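Local coordinates for protein MHC class I antigen (Ctenopharyngodon idella, PDB 5H5Z) that probably presents peptides to T cells, as a class I MHC heavy chain holding a bound peptide in its groove and pairing with beta-2-microglobulin, at residues H3-V8 and N158-W163; G30-F35 and E47-N52; G108-A113 and L127-A132; G224-L227 and S233-R236. All blocks are in the same frame, centred on the assembly; numbering follows the deposited sequence.

Contacts 1, 2 and 3 all reach the eight-stranded sheet that floors the peptide groove, and all three are buried; in contact 1 Leu5 and Cys160 are buried and Trp163 is partly exposed. Contacts 1 and 2 lie side by side, where Leu5 CD1 comes within 3.6 Å of Phe32 CE1; contact 3 sits toward the other edge of the sheet, its centre about 27 Å from that of contact 2. Those three are made of apolar and aromatic packing without a hydrogen bond between segments. Contact 4, in the immunoglobulin domain, differs in kind: a surface contact between adjacent hairpin strands, held by backbone pairing and an arginine-carbonyl bond, its centre about 31 Å from that of contact 3.

Contact 1 of 4, residues H3-V8 and N158-W163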
loop_
_atom_site.group_PDB
_atom_site.type_symbol
_atom_site.label_atom_id
_atom_site.label_comp_id
_atom_site.label_asym_id
_atom_site.label_seq_id
_atom_site.Cartn_x
_atom_site.Cartn_y
_atom_site.Cartn_z
ATOM N N HIS A 3 -12.981 -6.511 -9.337
ATOM C CA HIS A 3 -12.939 -5.743 -8.104
ATOM C C HIS A 3 -12.680 -6.677 -6.955
ATOM O O HIS A 3 -12.924 -7.883 -7.066
ATOM C CB HIS A 3 -14.244 -4.978 -7.875
ATOM C CG HIS A 3 -14.551 -3.983 -8.950
ATOM N ND1 HIS A 3 -13.833 -2.817 -9.114
ATOM C CD2 HIS A 3 -15.483 -3.992 -9.933
ATOM C CE1 HIS A 3 -14.314 -2.148 -10.146
ATOM N NE2 HIS A 3 -15.315 -2.839 -10.660
ATOM N N SER A 4 -12.184 -6.123 -5.854
ATOM C CA SER A 4 -11.850 -6.927 -4.684
ATOM C C SER A 4 -12.227 -6.240 -3.382
ATOM O O SER A 4 -12.239 -5.010 -3.292
ATOM C CB SER A 4 -10.351 -7.247 -4.672
ATOM O OG SER A 4 -9.593 -6.065 -4.471
ATOM N N LEU A 5 -12.526 -7.060 -2.376
ATOM C CA LEU A 5 -12.752 -6.617 -1.010
ATOM C C LEU A 5 -11.756 -7.366 -0.131
ATOM O O LEU A 5 -11.658 -8.594 -0.216
ATOM C CB LEU A 5 -14.198 -6.923 -0.573
ATOM C CG LEU A 5 -14.563 -6.739 0.907
ATOM C CD1 LEU A 5 -14.326 -5.320 1.408
ATOM C CD2 LEU A 5 -16.004 -7.172 1.179
ATOM N N LYS A 6 -11.004 -6.631 0.688
ATOM C CA LYS A 6 -9.974 -7.233 1.539
ATOM C C LYS A 6 -9.934 -6.599 2.919
ATOM O O LYS A 6 -10.126 -5.386 3.075
ATOM C CB LYS A 6 -8.577 -7.094 0.909
ATOM C CG LYS A 6 -8.419 -7.693 -0.477
ATOM C CD LYS A 6 -7.061 -7.333 -1.053
ATOM C CE LYS A 6 -6.855 -7.907 -2.443
ATOM N NZ LYS A 6 -5.530 -7.460 -2.963
ATOM N N TYR A 7 -9.681 -7.434 3.918
ATOM C CA TYR A 7 -9.451 -6.962 5.273
ATOM C C TYR A 7 -8.065 -7.376 5.719
ATOM O O TYR A 7 -7.627 -8.492 5.444
ATOM C CB TYR A 7 -10.528 -7.492 6.226
ATOM C CG TYR A 7 -11.862 -6.841 5.968
ATOM C CD1 TYR A 7 -12.184 -5.622 6.558
ATOM C CD2 TYR A 7 -12.794 -7.429 5.113
ATOM C CE1 TYR A 7 -13.404 -5.007 6.319
ATOM C CE2 TYR A 7 -14.015 -6.818 4.862
ATOM C CZ TYR A 7 -14.313 -5.608 5.470
ATOM O OH TYR A 7 -15.518 -4.992 5.223
ATOM N N VAL A 8 -7.371 -6.456 6.380
ATOM C CA VAL A 8 -6.057 -6.752 6.957
ATOM C C VAL A 8 -6.068 -6.379 8.439
ATOM O O VAL A 8 -6.311 -5.224 8.793
ATOM C CB VAL A 8 -4.884 -6.085 6.181
ATOM C CG1 VAL A 8 -4.753 -6.681 4.782
ATOM C CG2 VAL A 8 -5.034 -4.573 6.115
ATOM N N ASN A 158 -19.840 -16.099 -0.420
ATOM C CA ASN A 158 -21.191 -15.550 -0.344
ATOM C C ASN A 158 -21.206 -14.147 0.246
ATOM O O ASN A 158 -21.273 -13.167 -0.492
ATOM C CB ASN A 158 -22.109 -16.504 0.421
ATOM C CG ASN A 158 -22.150 -17.891 -0.195
ATOM O OD1 ASN A 158 -21.482 -18.816 0.280
ATOM N ND2 ASN A 158 -22.924 -18.044 -1.263
ATOM N N THR A 159 -21.100 -14.057 1.570
ATOM C CA THR A 159 -21.150 -12.783 2.291
ATOM C C THR A 159 -20.195 -11.716 1.725
ATOM O O THR A 159 -20.599 -10.572 1.471
ATOM C CB THR A 159 -20.844 -13.011 3.782
ATOM O OG1 THR A 159 -21.658 -14.088 4.274
ATOM C CG2 THR A 159 -21.095 -11.748 4.599
ATOM N N CYS A 160 -18.935 -12.101 1.539
ATOM C CA CYS A 160 -17.899 -11.198 1.018
ATOM C C CYS A 160 -18.269 -10.633 -0.363
ATOM O O CYS A 160 -18.185 -9.417 -0.593
ATOM C CB CYS A 160 -16.548 -11.927 0.964
ATOM S SG CYS A 160 -15.119 -10.881 0.595
ATOM N N ILE A 161 -18.673 -11.518 -1.271
ATOM C CA ILE A 161 -19.047 -11.137 -2.642
ATOM C C ILE A 161 -20.325 -10.292 -2.659
ATOM O O ILE A 161 -20.427 -9.311 -3.403
ATOM C CB ILE A 161 -19.168 -12.392 -3.550
ATOM C CG1 ILE A 161 -17.784 -13.025 -3.797
ATOM C CG2 ILE A 161 -19.885 -12.087 -4.860
ATOM C CD1 ILE A 161 -16.806 -12.158 -4.588
ATOM N N GLU A 162 -21.291 -10.651 -1.820
ATOM C CA GLU A 162 -22.541 -9.886 -1.736
ATOM C C GLU A 162 -22.267 -8.426 -1.359
ATOM O O GLU A 162 -22.811 -7.489 -1.974
ATOM C CB GLU A 162 -23.502 -10.547 -0.742
ATOM C CG GLU A 162 -24.047 -11.887 -1.221
ATOM C CD GLU A 162 -24.617 -12.735 -0.099
ATOM O OE1 GLU A 162 -24.997 -12.178 0.955
ATOM O OE2 GLU A 162 -24.688 -13.970 -0.274
ATOM N N TRP A 163 -21.394 -8.239 -0.371
ATOM C CA TRP A 163 -21.020 -6.906 0.083
ATOM C C TRP A 163 -20.116 -6.185 -0.912
ATOM O O TRP A 163 -20.278 -4.986 -1.133
ATOM C CB TRP A 163 -20.396 -6.957 1.481
ATOM C CG TRP A 163 -21.445 -7.034 2.548
ATOM C CD1 TRP A 163 -21.861 -8.148 3.211
ATOM C CD2 TRP A 163 -22.225 -5.948 3.051
ATOM N NE1 TRP A 163 -22.860 -7.826 4.104
ATOM C CE2 TRP A 163 -23.102 -6.478 4.026
ATOM C CE3 TRP A 163 -22.267 -4.573 2.776
ATOM C CZ2 TRP A 163 -24.009 -5.681 4.733
ATOM C CZ3 TRP A 163 -23.176 -3.780 3.478
ATOM C CH2 TRP A 163 -24.031 -4.339 4.446
#
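Strand segment 3-8 and helix segment 158-163 come nearest at Leu5 and Cys160, whose CA atoms are 7.2 Å apart, a spacing bridged by side chains and not by backbone hydrogen bonds. This is the alpha1/alpha2 platform of a class I MHC molecule, in which helix 148-170 lies over the antiparallel sheet and walls the peptide groove. Leu5 is the one strand residue that carries the contact. Its CB is directed at the helix, and a chi1 of 170° sets CG opposite the backbone N, from where the CD2 branch extends to the helix. There CD2 touches two atoms of the same residue, Cys160 O at 3.6 Å and Cys160 SG at 3.9 Å, so the methyl group rests against both the backbone and the sulfur. The sulfur is itself tied down: Cys160 forms a disulfide with Cys98 of the neighbouring strand 90-100, which also pairs through its backbone with Leu5. The helix turn is thus fastened covalently to one strand and packed on the next. The CD1 branch of Leu5 turns elsewhere, toward Phe32. Tyr7, two residues along, also directs its CB to the helix side, but its hydroxyl hydrogen-bonds to the backbone of the bound peptide, which places this contact beside the groove. Within the helix, Trp163 N bonds to Thr159 O at 3.1 Å. Trp163 contributes little, for its indole leads away from the strand and CB is its nearest side-chain atom, 4.4 Å from Leu5 CD2.

Contact 2 of 4, residues G30-F35 and E47-N52; sequences GQFMYF and EWIRQN
Phe32 meets Trp48 and Ile49 at different parts of its side chain, and these three buried residues carry the contact. The end of the indole reaches the root of the phenylalanine: Trp48 CZ2 is 3.7 Å from Phe32 CB, and Trp48 CH2 is 3.8 Å from Phe32 CG. The two six-membered rings are tilted by only 28°, yet their centroids lie 5.5 Å apart, so they are slid past one another with little overlap. A chi1 of 59° at Trp48 holds CG between the backbone N and carbonyl carbon, and from there the indole swings toward the strand. Ile49 comes in at the ring edge of Phe32, close to the ring plane, with its CG1 4.1 Å from Phe32 CD2. Its other branch, CG2, lies 3.6 Å from Phe32 O. In the class I MHC platform this packs the short helix 47-50 beside strand 30-36, just ahead of the long alpha1 helix 55-82. The strand is irregular here: Phe32 and Met33 both face Gly25 in a classic beta bulge. Within segment 47-52, Asn52 ND2 donates to Trp48 O at 2.8 Å, with an N-H...O angle of 174°, the donor lying in the carbonyl plane.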
loop_
_atom_site.group_PDB
_atom_site.type_symbol
_atom_site.label_atom_id
_atom_site.label_comp_id
_atom_site.label_asym_id
_atom_site.label_seq_id
_atom_site.Cartn_x
_atom_site.Cartn_y
_atom_site.Cartn_z
ATOM N N GLY A 30 -7.895 0.166 -2.027
ATOM C CA GLY A 30 -8.094 1.502 -1.482
ATOM C C GLY A 30 -8.894 1.409 -0.198
ATOM O O GLY A 30 -9.975 0.809 -0.173
ATOM N N GLN A 31 -8.367 1.999 0.872
ATOM C CA GLN A 31 -8.979 1.875 2.194
ATOM C C GLN A 31 -10.346 2.552 2.264
ATOM O O GLN A 31 -10.489 3.697 1.844
ATOM C CB GLN A 31 -8.078 2.466 3.282
ATOM C CG GLN A 31 -8.791 2.549 4.625
ATOM C CD GLN A 31 -8.033 3.312 5.694
ATOM O OE1 GLN A 31 -8.102 2.961 6.875
ATOM N NE2 GLN A 31 -7.332 4.371 5.301
ATOM N N PHE A 32 -11.336 1.845 2.805
ATOM C CA PHE A 32 -12.651 2.444 3.049
ATOM C C PHE A 32 -13.081 2.363 4.521
ATOM O O PHE A 32 -14.063 2.990 4.913
ATOM C CB PHE A 32 -13.717 1.828 2.122
ATOM C CG PHE A 32 -14.199 0.466 2.561
ATOM C CD1 PHE A 32 -13.487 -0.680 2.223
ATOM C CD2 PHE A 32 -15.371 0.331 3.308
ATOM C CE1 PHE A 32 -13.920 -1.935 2.627
ATOM C CE2 PHE A 32 -15.815 -0.925 3.718
ATOM C CZ PHE A 32 -15.088 -2.061 3.378
ATOM N N MET A 33 -12.338 1.601 5.327
ATOM C CA MET A 33 -12.691 1.362 6.732
ATOM C C MET A 33 -11.440 1.342 7.602
ATOM O O MET A 33 -10.386 0.874 7.161
ATOM C CB MET A 33 -13.444 0.030 6.850
ATOM C CG MET A 33 -13.823 -0.404 8.261
ATOM S SD MET A 33 -12.468 -1.195 9.149
ATOM C CE MET A 33 -12.267 -2.700 8.229
ATOM N N TYR A 34 -11.571 1.834 8.834
ATOM C CA TYR A 34 -10.524 1.723 9.853
ATOM C C TYR A 34 -11.117 1.320 11.210
ATOM O O TYR A 34 -12.213 1.750 11.557
ATOM C CB TYR A 34 -9.780 3.049 10.000
ATOM C CG TYR A 34 -8.702 3.016 11.058
ATOM C CD1 TYR A 34 -7.460 2.452 10.784
ATOM C CD2 TYR A 34 -8.929 3.531 12.336
ATOM C CE1 TYR A 34 -6.464 2.414 11.741
ATOM C CE2 TYR A 34 -7.936 3.495 13.304
ATOM C CZ TYR A 34 -6.706 2.935 12.996
ATOM O OH TYR A 34 -5.711 2.889 13.933
ATOM N N PHE A 35 -10.381 0.505 11.967
ATOM C CA PHE A 35 -10.709 0.196 13.362
ATOM C C PHE A 35 -9.422 0.015 14.147
ATOM O O PHE A 35 -8.466 -0.578 13.648
ATOM C CB PHE A 35 -11.544 -1.090 13.451
ATOM C CG PHE A 35 -11.855 -1.541 14.867
ATOM C CD1 PHE A 35 -10.951 -2.326 15.585
ATOM C CD2 PHE A 35 -13.064 -1.209 15.470
ATOM C CE1 PHE A 35 -11.238 -2.748 16.884
ATOM C CE2 PHE A 35 -13.362 -1.633 16.760
ATOM C CZ PHE A 35 -12.451 -2.403 17.472
ATOM N N GLU A 47 -15.844 8.783 0.815
ATOM C CA GLU A 47 -17.142 9.431 0.620
ATOM C C GLU A 47 -18.223 8.438 0.195
ATOM O O GLU A 47 -19.371 8.552 0.625
ATOM C CB GLU A 47 -17.039 10.579 -0.385
ATOM C CG GLU A 47 -16.265 11.786 0.127
ATOM C CD GLU A 47 -17.135 12.817 0.829
ATOM O OE1 GLU A 47 -17.820 12.459 1.813
ATOM O OE2 GLU A 47 -17.116 13.996 0.403
ATOM N N TRP A 48 -17.861 7.451 -0.625
ATOM C CA TRP A 48 -18.875 6.509 -1.121
ATOM C C TRP A 48 -19.464 5.597 -0.042
ATOM O O TRP A 48 -20.639 5.244 -0.127
ATOM C CB TRP A 48 -18.416 5.731 -2.362
ATOM C CG TRP A 48 -17.168 4.910 -2.204
ATOM C CD1 TRP A 48 -15.909 5.241 -2.630
ATOM C CD2 TRP A 48 -17.063 3.607 -1.618
ATOM N NE1 TRP A 48 -15.024 4.232 -2.328
ATOM C CE2 TRP A 48 -15.704 3.220 -1.701
ATOM C CE3 TRP A 48 -17.980 2.736 -1.006
ATOM C CZ2 TRP A 48 -15.243 1.991 -1.210
ATOM C CZ3 TRP A 48 -17.521 1.516 -0.518
ATOM C CH2 TRP A 48 -16.157 1.157 -0.621
ATOM N N ILE A 49 -18.669 5.213 0.960
ATOM C CA ILE A 49 -19.209 4.438 2.081
ATOM C C ILE A 49 -20.021 5.326 3.033
ATOM O O ILE A 49 -21.058 4.893 3.543
ATOM C CB ILE A 49 -18.147 3.556 2.811
ATOM C CG1 ILE A 49 -18.821 2.537 3.740
ATOM C CG2 ILE A 49 -17.118 4.385 3.574
ATOM C CD1 ILE A 49 -19.537 1.414 3.018
ATOM N N ARG A 50 -19.566 6.567 3.236
ATOM C CA ARG A 50 -20.273 7.545 4.078
ATOM C C ARG A 50 -21.677 7.841 3.560
ATOM O O ARG A 50 -22.620 7.979 4.340
ATOM C CB ARG A 50 -19.499 8.865 4.175
ATOM C CG ARG A 50 -18.223 8.812 4.994
ATOM C CD ARG A 50 -17.618 10.195 5.156
ATOM N NE ARG A 50 -16.319 10.144 5.828
ATOM C CZ ARG A 50 -15.139 10.170 5.208
ATOM N NH1 ARG A 50 -15.074 10.261 3.883
ATOM N NH2 ARG A 50 -14.018 10.114 5.918
ATOM N N GLN A 51 -21.806 7.939 2.241
ATOM C CA GLN A 51 -23.068 8.326 1.615
ATOM C C GLN A 51 -24.081 7.184 1.573
ATOM O O GLN A 51 -25.272 7.407 1.327
ATOM C CB GLN A 51 -22.813 8.852 0.203
ATOM C CG GLN A 51 -22.132 10.212 0.167
ATOM C CD GLN A 51 -22.029 10.791 -1.231
ATOM O OE1 GLN A 51 -21.764 10.077 -2.200
ATOM N NE2 GLN A 51 -22.224 12.098 -1.340
ATOM N N ASN A 52 -23.612 5.965 1.830
ATOM C CA ASN A 52 -24.413 4.773 1.572
ATOM C C ASN A 52 -24.639 3.833 2.752
ATOM O O ASN A 52 -25.495 2.952 2.686
ATOM C CB ASN A 52 -23.846 4.023 0.376
ATOM C CG ASN A 52 -24.119 4.737 -0.927
ATOM O OD1 ASN A 52 -25.253 4.749 -1.408
ATOM N ND2 ASN A 52 -23.086 5.349 -1.500
#

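Contact 3 of 4, residues G108-A113 and L127-A132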
loop_
_atom_site.group_PDB
_atom_site.type_symbol
_atom_site.label_atom_id
_atom_site.label_comp_id
_atom_site.label_asym_id
_atom_site.label_seq_id
_atom_site.Cartn_x
_atom_site.Cartn_y
_atom_site.Cartn_z
ATOM N N GLY A 108 -11.047 -16.172 -3.605
ATOM C CA GLY A 108 -10.929 -15.716 -2.232
ATOM C C GLY A 108 -9.769 -16.368 -1.513
ATOM O O GLY A 108 -9.297 -17.433 -1.923
ATOM N N PHE A 109 -9.309 -15.722 -0.446
ATOM C CA PHE A 109 -8.188 -16.222 0.355
ATOM C C PHE A 109 -8.409 -15.919 1.834
ATOM O O PHE A 109 -9.168 -15.011 2.181
ATOM C CB PHE A 109 -6.871 -15.588 -0.118
ATOM C CG PHE A 109 -6.819 -14.100 0.069
ATOM C CD1 PHE A 109 -7.407 -13.247 -0.865
ATOM C CD2 PHE A 109 -6.185 -13.544 1.178
ATOM C CE1 PHE A 109 -7.368 -11.871 -0.694
ATOM C CE2 PHE A 109 -6.138 -12.168 1.353
ATOM C CZ PHE A 109 -6.730 -11.331 0.415
ATOM N N TYR A 110 -7.736 -16.679 2.697
ATOM C CA TYR A 110 -7.826 -16.493 4.144
ATOM C C TYR A 110 -6.508 -16.984 4.744
ATOM O O TYR A 110 -6.178 -18.168 4.644
ATOM C CB TYR A 110 -9.020 -17.276 4.718
ATOM C CG TYR A 110 -9.864 -16.497 5.708
ATOM C CD1 TYR A 110 -9.364 -16.136 6.961
ATOM C CD2 TYR A 110 -11.185 -16.139 5.399
ATOM C CE1 TYR A 110 -10.135 -15.419 7.863
ATOM C CE2 TYR A 110 -11.965 -15.428 6.297
ATOM C CZ TYR A 110 -11.439 -15.074 7.527
ATOM O OH TYR A 110 -12.212 -14.371 8.422
ATOM N N GLN A 111 -5.754 -16.069 5.351
ATOM C CA GLN A 111 -4.367 -16.349 5.767
ATOM C C GLN A 111 -4.012 -15.686 7.092
ATOM O O GLN A 111 -4.492 -14.593 7.400
ATOM C CB GLN A 111 -3.382 -15.863 4.696
ATOM C CG GLN A 111 -3.551 -16.518 3.332
ATOM C CD GLN A 111 -2.922 -15.718 2.205
ATOM O OE1 GLN A 111 -2.286 -14.692 2.429
ATOM N NE2 GLN A 111 -3.105 -16.189 0.981
ATOM N N TYR A 112 -3.152 -16.349 7.862
ATOM C CA TYR A 112 -2.651 -15.807 9.124
ATOM C C TYR A 112 -1.124 -15.896 9.173
ATOM O O TYR A 112 -0.538 -16.806 8.588
ATOM C CB TYR A 112 -3.236 -16.585 10.303
ATOM C CG TYR A 112 -4.744 -16.462 10.482
ATOM C CD1 TYR A 112 -5.627 -17.259 9.744
ATOM C CD2 TYR A 112 -5.285 -15.564 11.405
ATOM C CE1 TYR A 112 -6.998 -17.157 9.920
ATOM C CE2 TYR A 112 -6.662 -15.462 11.590
ATOM C CZ TYR A 112 -7.510 -16.254 10.841
ATOM O OH TYR A 112 -8.877 -16.161 11.025
ATOM N N ALA A 113 -0.490 -14.955 9.873
ATOM C CA ALA A 113 0.966 -14.970 10.070
ATOM C C ALA A 113 1.325 -14.591 11.489
ATOM O O ALA A 113 0.659 -13.753 12.109
ATOM C CB ALA A 113 1.664 -14.022 9.100
ATOM N N LEU A 127 -11.049 -27.761 1.982
ATOM C CA LEU A 127 -11.580 -27.382 3.296
ATOM C C LEU A 127 -10.618 -27.766 4.421
ATOM O O LEU A 127 -11.016 -28.322 5.449
ATOM C CB LEU A 127 -12.982 -27.972 3.518
ATOM C CG LEU A 127 -14.104 -27.350 2.681
ATOM C CD1 LEU A 127 -15.341 -28.235 2.674
ATOM C CD2 LEU A 127 -14.434 -25.957 3.197
ATOM N N THR A 128 -9.340 -27.466 4.201
ATOM C CA THR A 128 -8.292 -27.747 5.171
ATOM C C THR A 128 -7.419 -26.513 5.360
ATOM O O THR A 128 -7.454 -25.582 4.547
ATOM C CB THR A 128 -7.402 -28.933 4.736
ATOM O OG1 THR A 128 -6.856 -28.677 3.434
ATOM C CG2 THR A 128 -8.197 -30.239 4.720
ATOM N N TRP A 129 -6.648 -26.514 6.442
ATOM C CA TRP A 129 -5.711 -25.443 6.738
ATOM C C TRP A 129 -4.282 -25.928 6.570
ATOM O O TRP A 129 -3.872 -26.912 7.188
ATOM C CB TRP A 129 -5.935 -24.915 8.156
ATOM C CG TRP A 129 -7.230 -24.184 8.284
ATOM C CD1 TRP A 129 -8.444 -24.711 8.636
ATOM C CD2 TRP A 129 -7.453 -22.795 8.032
ATOM N NE1 TRP A 129 -9.407 -23.728 8.628
ATOM C CE2 TRP A 129 -8.829 -22.543 8.257
ATOM C CE3 TRP A 129 -6.624 -21.732 7.643
ATOM C CZ2 TRP A 129 -9.391 -21.271 8.113
ATOM C CZ3 TRP A 129 -7.181 -20.469 7.495
ATOM C CH2 TRP A 129 -8.556 -20.249 7.722
ATOM N N THR A 130 -3.533 -25.239 5.718
ATOM C CA THR A 130 -2.119 -25.535 5.534
ATOM C C THR A 130 -1.331 -24.900 6.672
ATOM O O THR A 130 -1.365 -23.683 6.855
ATOM C CB THR A 130 -1.615 -25.030 4.171
ATOM O OG1 THR A 130 -2.420 -25.608 3.138
ATOM C CG2 THR A 130 -0.148 -25.418 3.944
ATOM N N ALA A 131 -0.651 -25.746 7.444
ATOM C CA ALA A 131 0.195 -25.310 8.549
ATOM C C ALA A 131 1.630 -25.138 8.058
ATOM O O ALA A 131 2.217 -26.068 7.505
ATOM C CB ALA A 131 0.139 -26.325 9.684
ATOM N N ALA A 132 2.187 -23.945 8.255
ATOM C CA ALA A 132 3.537 -23.625 7.769
ATOM C C ALA A 132 4.657 -24.221 8.624
ATOM O O ALA A 132 5.781 -24.410 8.149
ATOM C CB ALA A 132 3.714 -22.121 7.642
#
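Trp129 reaches Tyr110 and Tyr112 in the alpha2 half of the peptide-binding platform, spanning from the outermost strand 128-131 to strand 106-114 with strand 117-123 between them. The CA atoms of Tyr112 and Ala131, the nearest pair, are 9.9 Å apart, so this is a side-chain contact between non-adjacent strands. The outer corner of the indole does the touching. Its CZ3 lies 3.8 Å from Tyr110 O, and its CH2 lies 4.3 Å from Tyr110 CB. Toward the second tyrosine, Trp129 CH2 sits at the ring edge and near the ring plane, 4.1 Å from Tyr112 CE1. A chi1 of -69° turns the indole of Trp129 away from its own carbonyl carbon and across the intervening strand, where it also packs on Leu122. Trp143, from helix 134-145, meets both the Trp129 and Tyr112 rings edge-to-face, building an aromatic cluster between sheet and helix. The polar end of Tyr110 has a different task: its OH hydrogen-bonds to a polar side chain of the bound peptide. Trp129, Tyr112 and Trp143 thus pack where the sheet meets helix 134-145, while Tyr110 reaches the ligand, as expected for the floor of a class I MHC groove.

Contact 4 of 4, residues G224-L227 and S233-R236; sequences GELL and SFQR
The Arg236 guanidinium has Leu226 N over one face, 3.7 Å above its plane and offset toward the rim, while Gly224 O and a water lie at its edge, in the plane. Arg236 NE donates to Gly224 O at 2.8 Å with an N-H...O angle of 159°, the donor tilted 24° from the carbonyl plane of Gly224. The same water accepts from Arg236 NH2 at 3.0 Å and donates to Gly224 O, so direct and water-mediated links both end on that carbonyl. Extended from CG to NE, the Arg236 side chain reaches across to segment 224-227 and brings NE to the carbonyl of Gly224. The other flat group, the Phe234 ring, is approached obliquely by Leu226, whose CD1 lies 4.0 Å from Phe234 CD2. These residues belong to the antiparallel hairpin of strands 221-228 and 234-240 in the C1-set immunoglobulin domain, at the edge of its four-stranded sheet. Leu227 and Gln235 form a hydrogen-bonded pair: Leu227 N gives to Gln235 O at 2.9 Å, and Gln235 N to Leu227 O at 2.8 Å. Both side chains emerge on the same face, where Leu227 CB and Gln235 CG are 4.0 Å apart. Beta-2-microglobulin meets this face: Gln235 NE2 bonds to Asn229 of its own chain and to the backbone of Ser12 of beta-2-microglobulin. The CB of Glu225 is directed away from segment 233-236, and its carboxylate makes a salt bridge with Lys7 of beta-2-microglobulin. Across the pair, Phe234 CA approaches Leu227 O at 3.5 Å in a CA-H...O contact.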
loop_
_atom_site.group_PDB
_atom_site.type_symbol
_atom_site.label_atom_id
_atom_site.label_comp_id
_atom_site.label_asym_id
_atom_site.label_seq_id
_atom_site.Cartn_x
_atom_site.Cartn_y
_atom_site.Cartn_z
ATOM N N GLY A 224 11.707 3.006 -13.111
ATOM C CA GLY A 224 11.404 3.112 -11.688
ATOM C C GLY A 224 10.225 2.248 -11.280
ATOM O O GLY A 224 9.499 1.718 -12.126
ATOM N N GLU A 225 10.039 2.099 -9.974
ATOM C CA GLU A 225 8.918 1.325 -9.449
ATOM C C GLU A 225 7.630 2.133 -9.512
ATOM O O GLU A 225 7.663 3.366 -9.519
ATOM C CB GLU A 225 9.193 0.891 -8.007
ATOM C CG GLU A 225 10.460 0.057 -7.845
ATOM C CD GLU A 225 10.845 -0.181 -6.396
ATOM O OE1 GLU A 225 11.680 -1.076 -6.151
ATOM O OE2 GLU A 225 10.322 0.519 -5.502
ATOM N N LEU A 226 6.503 1.428 -9.566
ATOM C CA LEU A 226 5.192 2.037 -9.369
ATOM C C LEU A 226 5.123 2.580 -7.947
ATOM O O LEU A 226 5.437 1.863 -6.988
ATOM C CB LEU A 226 4.076 1.006 -9.603
ATOM C CG LEU A 226 2.618 1.428 -9.392
ATOM C CD1 LEU A 226 2.169 2.470 -10.411
ATOM C CD2 LEU A 226 1.701 0.216 -9.449
ATOM N N LEU A 227 4.722 3.840 -7.809
ATOM C CA LEU A 227 4.669 4.481 -6.496
ATOM C C LEU A 227 3.318 5.121 -6.242
ATOM O O LEU A 227 2.716 5.674 -7.164
ATOM C CB LEU A 227 5.750 5.552 -6.370
ATOM C CG LEU A 227 7.221 5.146 -6.421
ATOM C CD1 LEU A 227 8.088 6.390 -6.530
ATOM C CD2 LEU A 227 7.618 4.317 -5.206
ATOM N N SER A 233 -4.121 8.161 -6.455
ATOM C CA SER A 233 -3.527 8.021 -7.780
ATOM C C SER A 233 -2.114 7.464 -7.660
ATOM O O SER A 233 -1.615 7.241 -6.554
ATOM C CB SER A 233 -3.524 9.354 -8.544
ATOM O OG SER A 233 -2.574 10.265 -8.010
ATOM N N PHE A 234 -1.478 7.243 -8.804
ATOM C CA PHE A 234 -0.161 6.621 -8.848
ATOM C C PHE A 234 0.809 7.410 -9.697
ATOM O O PHE A 234 0.398 8.277 -10.477
ATOM C CB PHE A 234 -0.283 5.206 -9.397
ATOM C CG PHE A 234 -0.997 4.280 -8.471
ATOM C CD1 PHE A 234 -2.383 4.131 -8.538
ATOM C CD2 PHE A 234 -0.289 3.587 -7.499
ATOM C CE1 PHE A 234 -3.049 3.281 -7.664
ATOM C CE2 PHE A 234 -0.948 2.737 -6.616
ATOM C CZ PHE A 234 -2.327 2.585 -6.700
ATOM N N GLN A 235 2.095 7.108 -9.535
ATOM C CA GLN A 235 3.123 7.684 -10.398
ATOM C C GLN A 235 4.195 6.648 -10.706
ATOM O O GLN A 235 4.314 5.637 -10.009
ATOM C CB GLN A 235 3.725 8.947 -9.772
ATOM C CG GLN A 235 4.531 8.734 -8.500
ATOM C CD GLN A 235 5.372 9.947 -8.164
ATOM O OE1 GLN A 235 6.554 10.000 -8.496
ATOM N NE2 GLN A 235 4.758 10.944 -7.537
ATOM N N ARG A 236 4.955 6.903 -11.767
ATOM C CA ARG A 236 6.077 6.058 -12.170
ATOM C C ARG A 236 6.984 6.872 -13.079
ATOM O O ARG A 236 6.525 7.778 -13.782
ATOM C CB ARG A 236 5.587 4.804 -12.903
ATOM C CG ARG A 236 6.599 3.674 -12.939
ATOM C CD ARG A 236 5.988 2.364 -13.413
ATOM N NE ARG A 236 6.954 1.274 -13.289
ATOM C CZ ARG A 236 6.664 -0.018 -13.412
ATOM N NH1 ARG A 236 5.421 -0.408 -13.664
ATOM N NH2 ARG A 236 7.625 -0.924 -13.276
HETATM O O HOH W 1 10.488 -1.200 -12.574
#